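Local coordinates for protein trigger factor (Thermotoga maritima, PDB 2NSA) that probably acts as a ribosome-associated chaperone and peptidyl-prolyl isomerase that keeps new proteins open, this piece being its C-terminal chaperone domain, at residues E77-F80 with R81-L84; S46-T49 with L50-L53; S108-D111 with E112-E115; S128-R131 with A132-V136. All blocks are in the same frame, centred on the assembly; numbering follows the deposited sequence.

Contact 1. Residues E77-F80 with R81-L84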
# COMPACT_ATOMS: atom_id res chain seq x y z
N GLU A 77 -24.24 6.80 -7.79
CA GLU A 77 -23.60 6.64 -6.49
C GLU A 77 -23.52 5.16 -6.16
O GLU A 77 -22.56 4.69 -5.52
CB GLU A 77 -24.40 7.36 -5.41
CG GLU A 77 -23.79 7.23 -4.02
CD GLU A 77 -24.66 7.82 -2.94
OE1 GLU A 77 -25.14 8.96 -3.11
OE2 GLU A 77 -24.86 7.14 -1.90
N GLU A 78 -24.53 4.41 -6.59
CA GLU A 78 -24.56 2.97 -6.33
C GLU A 78 -23.36 2.31 -6.97
O GLU A 78 -22.70 1.45 -6.36
CB GLU A 78 -25.86 2.37 -6.89
CG GLU A 78 -26.08 0.91 -6.50
CD GLU A 78 -27.37 0.36 -7.07
OE1 GLU A 78 -28.45 0.90 -6.75
OE2 GLU A 78 -27.30 -0.62 -7.84
N LYS A 79 -23.05 2.70 -8.20
CA LYS A 79 -21.91 2.14 -8.92
C LYS A 79 -20.62 2.49 -8.20
O LYS A 79 -19.73 1.64 -8.06
CB LYS A 79 -21.86 2.68 -10.35
CG LYS A 79 -23.09 2.38 -11.20
CD LYS A 79 -23.14 0.95 -11.72
CE LYS A 79 -23.72 -0.02 -10.71
NZ LYS A 79 -23.95 -1.36 -11.32
N PHE A 80 -20.52 3.74 -7.76
CA PHE A 80 -19.33 4.20 -7.06
C PHE A 80 -19.13 3.42 -5.76
O PHE A 80 -18.01 3.01 -5.44
CB PHE A 80 -19.43 5.69 -6.74
CG PHE A 80 -18.27 6.21 -5.93
CD1 PHE A 80 -16.97 6.11 -6.41
CD2 PHE A 80 -18.48 6.77 -4.68
CE1 PHE A 80 -15.88 6.57 -5.65
CE2 PHE A 80 -17.40 7.23 -3.91
CZ PHE A 80 -16.10 7.13 -4.40
N ARG A 81 -20.21 3.20 -5.02
CA ARG A 81 -20.11 2.44 -3.78
C ARG A 81 -19.63 1.02 -4.06
O ARG A 81 -18.80 0.48 -3.34
CB ARG A 81 -21.45 2.41 -3.04
CG ARG A 81 -21.78 3.70 -2.30
CD ARG A 81 -23.14 3.60 -1.59
NE ARG A 81 -23.52 4.86 -0.97
CZ ARG A 81 -23.12 5.27 0.23
NH1 ARG A 81 -22.31 4.51 0.96
NH2 ARG A 81 -23.52 6.45 0.70
N GLU A 82 -20.15 0.42 -5.14
CA GLU A 82 -19.76 -0.94 -5.51
C GLU A 82 -18.26 -1.00 -5.80
O GLU A 82 -17.57 -1.94 -5.38
CB GLU A 82 -20.55 -1.42 -6.74
CG GLU A 82 -21.98 -1.89 -6.44
CD GLU A 82 -22.87 -1.94 -7.68
OE1 GLU A 82 -22.39 -2.33 -8.77
OE2 GLU A 82 -24.07 -1.60 -7.57
N GLU A 83 -17.75 -0.00 -6.52
CA GLU A 83 -16.33 0.03 -6.85
C GLU A 83 -15.49 0.25 -5.61
O GLU A 83 -14.47 -0.42 -5.41
CB GLU A 83 -16.02 1.14 -7.86
CG GLU A 83 -14.53 1.29 -8.10
CD GLU A 83 -14.21 2.03 -9.37
OE1 GLU A 83 -14.82 1.72 -10.42
OE2 GLU A 83 -13.33 2.92 -9.33
N LEU A 84 -15.91 1.19 -4.78
CA LEU A 84 -15.19 1.51 -3.56
C LEU A 84 -15.16 0.30 -2.63
O LEU A 84 -14.16 0.08 -1.93
CB LEU A 84 -15.84 2.70 -2.86
CG LEU A 84 -15.14 3.31 -1.65
CD1 LEU A 84 -13.68 3.58 -1.97
CD2 LEU A 84 -15.85 4.59 -1.24
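Residues Glu77 to Leu84 form the first two turns of helix 77-105, where the backbone N-H groups of Arg81, Glu82, Glu83 and Leu84 each bond to the carbonyl oxygen four residues back, as in Arg81 N to Glu77 O at 2.8 Å. Along one side of these turns runs an i to i+4 salt bridge. Glu77 and Arg81 lie side by side, and Glu77 OE2 takes both donors: Arg81 NE at 2.8 Å, through the anti lone pair, and Arg81 NH2 at 3.0 Å, which arrives from above the carboxylate plane. Both bonds stay close to the guanidinium plane, although the two flat groups are turned 50° against each other. Glu77 suits this place because its extended chain, with CG opposite the backbone N (chi1 180°), carries OE2 level with the guanidinium edge. Arg81 has a further partner in Asn55, which accepts from NH1.

On another side, Glu78 OE2 and Glu82 OE2 come within 3.4 Å, a like-charged approach that Lys79 probably eases. The lysine chain bends at chi2 and chi3 to bring NZ 3.1 Å from Glu82 OE1, a salt bridge whose hydrogen bond is weak.

The apolar side belongs to Phe80 and Leu84, which point the same way, with Phe80 CZ 4.1 Å from Leu84 CD2. Phe80 packs on helix 67-72 and on Leu61 of helix 47-64, with Tyr74 edge-to-face to its ring, while Leu84 reaches Ala57, so this end of helix 77-105 is seated against two earlier helices.

Contact 2. Residues S46-T49 with L50-L53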
# COMPACT_ATOMS: atom_id res chain seq x y z
N SER A 46 -17.82 -9.76 6.78
CA SER A 46 -19.22 -9.52 6.42
C SER A 46 -19.39 -8.39 5.41
O SER A 46 -18.58 -7.45 5.37
CB SER A 46 -20.05 -9.20 7.66
OG SER A 46 -19.83 -7.88 8.12
N ASP A 47 -20.43 -8.50 4.60
CA ASP A 47 -20.72 -7.45 3.63
C ASP A 47 -21.06 -6.20 4.43
O ASP A 47 -20.76 -5.08 4.01
CB ASP A 47 -21.91 -7.82 2.74
CG ASP A 47 -21.61 -9.01 1.85
OD1 ASP A 47 -20.47 -9.14 1.36
OD2 ASP A 47 -22.54 -9.82 1.61
N ARG A 48 -21.69 -6.38 5.59
CA ARG A 48 -22.06 -5.24 6.41
C ARG A 48 -20.82 -4.43 6.81
O ARG A 48 -20.83 -3.20 6.76
CB ARG A 48 -22.83 -5.68 7.67
CG ARG A 48 -23.28 -4.52 8.56
CD ARG A 48 -24.09 -3.47 7.80
NE ARG A 48 -24.27 -2.25 8.59
CZ ARG A 48 -24.43 -1.04 8.07
NH1 ARG A 48 -24.45 -0.88 6.75
NH2 ARG A 48 -24.56 0.01 8.87
N THR A 49 -19.74 -5.12 7.19
CA THR A 49 -18.52 -4.42 7.57
C THR A 49 -18.02 -3.57 6.40
O THR A 49 -17.60 -2.42 6.58
CB THR A 49 -17.39 -5.40 7.96
OG1 THR A 49 -17.78 -6.12 9.14
CG2 THR A 49 -16.10 -4.65 8.24
N LEU A 50 -18.08 -4.14 5.21
CA LEU A 50 -17.64 -3.42 4.01
C LEU A 50 -18.54 -2.22 3.74
O LEU A 50 -18.05 -1.15 3.36
CB LEU A 50 -17.60 -4.38 2.81
CG LEU A 50 -16.57 -5.51 2.99
CD1 LEU A 50 -16.61 -6.46 1.79
CD2 LEU A 50 -15.18 -4.92 3.15
N GLU A 51 -19.85 -2.37 3.93
CA GLU A 51 -20.77 -1.24 3.71
C GLU A 51 -20.37 -0.11 4.65
O GLU A 51 -20.36 1.06 4.25
CB GLU A 51 -22.22 -1.63 4.01
CG GLU A 51 -22.78 -2.69 3.11
CD GLU A 51 -24.23 -3.01 3.41
OE1 GLU A 51 -24.66 -2.82 4.57
OE2 GLU A 51 -24.94 -3.46 2.49
N ILE A 52 -20.06 -0.46 5.89
CA ILE A 52 -19.67 0.55 6.88
C ILE A 52 -18.38 1.25 6.47
O ILE A 52 -18.26 2.48 6.61
CB ILE A 52 -19.49 -0.08 8.28
CG1 ILE A 52 -20.84 -0.62 8.78
CG2 ILE A 52 -18.97 0.96 9.26
CD1 ILE A 52 -20.73 -1.45 10.04
N LEU A 53 -17.41 0.49 5.97
CA LEU A 53 -16.13 1.07 5.55
C LEU A 53 -16.32 2.00 4.35
O LEU A 53 -15.67 3.04 4.24
CB LEU A 53 -15.11 -0.02 5.23
CG LEU A 53 -14.77 -0.89 6.44
CD1 LEU A 53 -13.70 -1.90 6.06
CD2 LEU A 53 -14.28 -0.01 7.59
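Arg48 and Glu51 form an i to i+3 salt bridge on the first turns of helix 47-64, with Ser46 at the N-cap position just before it. The tightly packed part of these turns is the opposite concern of Leu50 and Leu53, whose apolar branches suit a face laid on helix 77-105: Leu50 is buried and meets Lys85, and Leu53 meets Ile88 and Ile92.

The solvent side holds Ser46, Asp47 and Arg48, all exposed. The opening backbone bond there, Leu50 N to Ser46 O, is weak at 3.4 Å; one residue on, Glu51 N to Asp47 O tightens to 2.9 Å. The salt bridge gives this side local order. Arg48 NH1 donates to Glu51 OE1 at 2.9 Å, fairly straight at 157°; the carboxylate meets the guanidinium near its plane, while the two flat groups stand almost perpendicular, 82° apart. Arg48 leaves the helix with CG opposite the backbone N and then folds at chi2 (54°), which turns the guanidinium back toward the following turn. There Ile52 crosses the arginine chain at about a right angle, its beta-branched side chain offering a stiff hydrocarbon surface to a flat cation. Were Glu51 an alanine, Arg48 would probably lose its anionic mate and its guanidinium could swing off the isoleucine. As it stands, Ile52 CG1 sits over the centre of one guanidinium face, 3.7 Å from Arg48 CZ.

Contact 3. Residues S108-D111 with E112-E115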
# COMPACT_ATOMS: atom_id res chain seq x y z
N SER A 108 11.06 -6.04 10.21
CA SER A 108 10.47 -5.20 11.24
C SER A 108 10.95 -3.76 11.07
O SER A 108 11.69 -3.46 10.13
CB SER A 108 10.87 -5.72 12.62
OG SER A 108 10.12 -5.10 13.65
N VAL A 109 10.53 -2.87 11.96
CA VAL A 109 10.95 -1.47 11.90
C VAL A 109 11.39 -1.00 13.29
O VAL A 109 10.67 -1.21 14.26
CB VAL A 109 9.80 -0.54 11.41
CG1 VAL A 109 10.28 0.90 11.35
CG2 VAL A 109 9.32 -0.99 10.04
N ASN A 110 12.55 -0.36 13.39
CA ASN A 110 13.01 0.13 14.69
C ASN A 110 12.90 1.65 14.79
O ASN A 110 12.54 2.32 13.83
CB ASN A 110 14.45 -0.33 14.97
CG ASN A 110 15.43 0.10 13.90
OD1 ASN A 110 15.44 1.24 13.47
ND2 ASN A 110 16.27 -0.83 13.46
N ASP A 111 13.22 2.20 15.96
CA ASP A 111 13.14 3.64 16.19
C ASP A 111 14.11 4.41 15.32
O ASP A 111 13.84 5.54 14.92
CB ASP A 111 13.39 3.97 17.66
CG ASP A 111 12.34 3.37 18.57
OD1 ASP A 111 11.15 3.43 18.21
OD2 ASP A 111 12.72 2.85 19.65
N GLU A 112 15.25 3.80 15.05
CA GLU A 112 16.27 4.42 14.23
C GLU A 112 15.69 4.66 12.84
O GLU A 112 15.88 5.73 12.24
CB GLU A 112 17.49 3.49 14.15
CG GLU A 112 18.78 4.16 13.75
CD GLU A 112 18.74 4.69 12.34
OE1 GLU A 112 18.56 3.87 11.41
OE2 GLU A 112 18.90 5.92 12.16
N GLU A 113 14.97 3.67 12.32
CA GLU A 113 14.36 3.79 11.01
C GLU A 113 13.23 4.80 11.01
O GLU A 113 13.05 5.54 10.05
CB GLU A 113 13.84 2.42 10.55
CG GLU A 113 14.95 1.42 10.29
CD GLU A 113 14.41 0.07 9.90
OE1 GLU A 113 13.81 -0.60 10.76
OE2 GLU A 113 14.59 -0.32 8.72
N LEU A 114 12.46 4.83 12.10
CA LEU A 114 11.36 5.77 12.23
C LEU A 114 11.93 7.19 12.24
O LEU A 114 11.41 8.09 11.58
CB LEU A 114 10.58 5.52 13.52
CG LEU A 114 9.69 4.28 13.58
CD1 LEU A 114 9.12 4.11 14.99
CD2 LEU A 114 8.55 4.43 12.57
N GLU A 115 13.00 7.38 13.00
CA GLU A 115 13.64 8.68 13.11
C GLU A 115 14.17 9.16 11.76
O GLU A 115 13.97 10.32 11.39
CB GLU A 115 14.78 8.62 14.12
CG GLU A 115 14.30 8.62 15.56
CD GLU A 115 15.41 8.28 16.53
OE1 GLU A 115 16.56 8.71 16.28
OE2 GLU A 115 15.13 7.59 17.53
O HOH W 1 18.70 0.51 11.72
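The amide of Asn110 and the carboxylate of Glu113 are tilted 49° apart, so they do not stack; each instead turns an oxygen to the other's backbone N-H, and the methylene Glu113 CG lies 3.2 Å from Asn110 OD1. This is a capping box at the start of helix 111-125. Glu113 N donates to Asn110 OD1 at 2.7 Å, nearly in line with the amide C=O. In return Asn110 N gives its hydrogen to Glu113 OE1 at 2.9 Å, on the anti lone pair. Asparagine suits the N-cap because, with CG tucked between the backbone N and the carbonyl carbon (chi1 57°), its short side chain bends back over the first turn. A water bridges Asn110 ND2 and, weakly, Glu112 OE1.

Next to the box, Val109 CG1 touches Leu114 CG at 4.1 Å, and both residues pack on helix 140-160. Without the carboxylate, as with a leucine in place of Glu113, Asn110 N is likely to lose its acceptor and Lys154, which pairs with OE2, its anionic mate. Asp111, Glu112 and Glu113 lie in the first turn, where the helix N terminus is partly positive, which is likely to favour their negative charge.

Contact 4. Residues S128-R131 with A132-V136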
# COMPACT_ATOMS: atom_id res chain seq x y z
N SER A 128 10.95 21.40 10.77
CA SER A 128 12.32 20.96 10.98
C SER A 128 12.38 19.46 11.27
O SER A 128 11.39 18.87 11.71
CB SER A 128 12.95 21.71 12.16
OG SER A 128 12.53 21.14 13.38
N PRO A 129 13.54 18.84 11.03
CA PRO A 129 13.72 17.41 11.27
C PRO A 129 13.44 17.08 12.73
O PRO A 129 12.85 16.05 13.05
CB PRO A 129 15.18 17.18 10.90
CG PRO A 129 15.37 18.14 9.78
CD PRO A 129 14.71 19.39 10.31
N ASP A 130 13.86 17.97 13.63
CA ASP A 130 13.66 17.74 15.05
C ASP A 130 12.18 17.81 15.40
O ASP A 130 11.70 17.06 16.26
CB ASP A 130 14.44 18.76 15.87
CG ASP A 130 14.49 18.38 17.33
OD1 ASP A 130 13.48 18.57 18.03
OD2 ASP A 130 15.54 17.87 17.78
N ARG A 131 11.46 18.70 14.73
CA ARG A 131 10.03 18.88 14.94
C ARG A 131 9.31 17.62 14.47
O ARG A 131 8.40 17.12 15.13
CB ARG A 131 9.54 20.08 14.13
CG ARG A 131 8.10 20.47 14.41
CD ARG A 131 8.00 21.12 15.77
NE ARG A 131 6.65 21.58 16.08
CZ ARG A 131 6.34 22.25 17.18
NH1 ARG A 131 7.29 22.54 18.06
NH2 ARG A 131 5.09 22.62 17.41
N ALA A 132 9.73 17.11 13.32
CA ALA A 132 9.12 15.91 12.76
C ALA A 132 9.34 14.70 13.67
O ALA A 132 8.41 13.94 13.93
CB ALA A 132 9.68 15.63 11.36
N LYS A 133 10.57 14.52 14.14
CA LYS A 133 10.86 13.39 15.02
C LYS A 133 10.10 13.47 16.34
O LYS A 133 9.75 12.45 16.92
CB LYS A 133 12.37 13.30 15.27
CG LYS A 133 13.13 12.75 14.07
CD LYS A 133 14.62 12.62 14.34
CE LYS A 133 15.27 13.98 14.46
NZ LYS A 133 16.74 13.85 14.66
N SER A 134 9.85 14.69 16.81
CA SER A 134 9.12 14.88 18.06
C SER A 134 7.64 14.55 17.88
O SER A 134 7.01 13.98 18.76
CB SER A 134 9.25 16.33 18.55
OG SER A 134 10.59 16.61 18.91
N LEU A 135 7.09 14.92 16.72
CA LEU A 135 5.69 14.64 16.42
C LEU A 135 5.46 13.14 16.38
O LEU A 135 4.47 12.62 16.91
CB LEU A 135 5.29 15.27 15.08
CG LEU A 135 4.65 16.66 15.10
CD1 LEU A 135 5.48 17.61 15.96
CD2 LEU A 135 4.53 17.18 13.68
N VAL A 136 6.39 12.43 15.75
CA VAL A 136 6.27 10.98 15.64
C VAL A 136 6.38 10.33 17.02
O VAL A 136 5.67 9.37 17.32
CB VAL A 136 7.37 10.42 14.72
CG1 VAL A 136 7.30 8.90 14.68
CG2 VAL A 136 7.19 11.00 13.32
O HOH W 2 11.35 19.71 18.85
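Ser134 and Asp130 supply the polar side-chain link of this stretch, the opening turns of helix 129-138. Ser134 OG donates to Asp130 O at 2.9 Å, and Ser134 N reaches the same oxygen at 3.1 Å from the other face of the carbonyl plane. The hydroxyl lies opposite the carbonyl carbon of its own residue (chi1 -66°), which folds it back along the helix to that acceptor. A serine is apt here, its hydroxyl being near enough to the main chain to bond to it. A water gives one hydrogen to Asp130 OD1 at 2.6 Å and the other to Ser134 OG at 3.2 Å, tying the two side chains together.

Of the backbone bonds, Ala132 N to Ser128 O opens the helix at 2.9 Å. Ser128 is its N-cap, and Ser128 OG accepts from Arg131 N at 3.0 Å. Pro129 suits the first turn, where its missing N-H costs no helical bond.

The rest is van der Waals packing. The Arg131 chain crosses Leu135, with Arg131 NE 4.1 Å from Leu135 CD1, and the methylenes of Lys133 run along Pro129 O, while NZ goes on to Glu119 outside this stretch. The apolar Ala132, whose single methyl allows close approach, is buried against Ala122 and Trp125 of helix 111-125.

Taken together, the helix start is held by side-chain hydroxyls bonded to main-chain groups: Ser128 OG takes an N-H, and Ser134 OG adds a second bond to the carbonyl oxygen of Asp130.

In the fold
Followed from the N terminus, contact 2 comes first, at the start of helix 47-64, then contact 1, at the start of helix 77-105; contacts 3 and 4 open helices 111-125 and 129-138. Each is a local arrangement within one continuous stretch, so none closes a long loop, and they follow in series without nesting or crossing. Contacts 1 and 2 share one side of the domain: their centres are about 13 Å apart, and helices 47-64 and 77-105 pack together there. Contacts 3 and 4 form a second pair, with centres about 14 Å apart, touching where Glu115 O meets Lys133 CG, and both face helix 140-160. Contacts 1 and 3, centres about 38 Å apart, lie on opposite sides of the chain's centre.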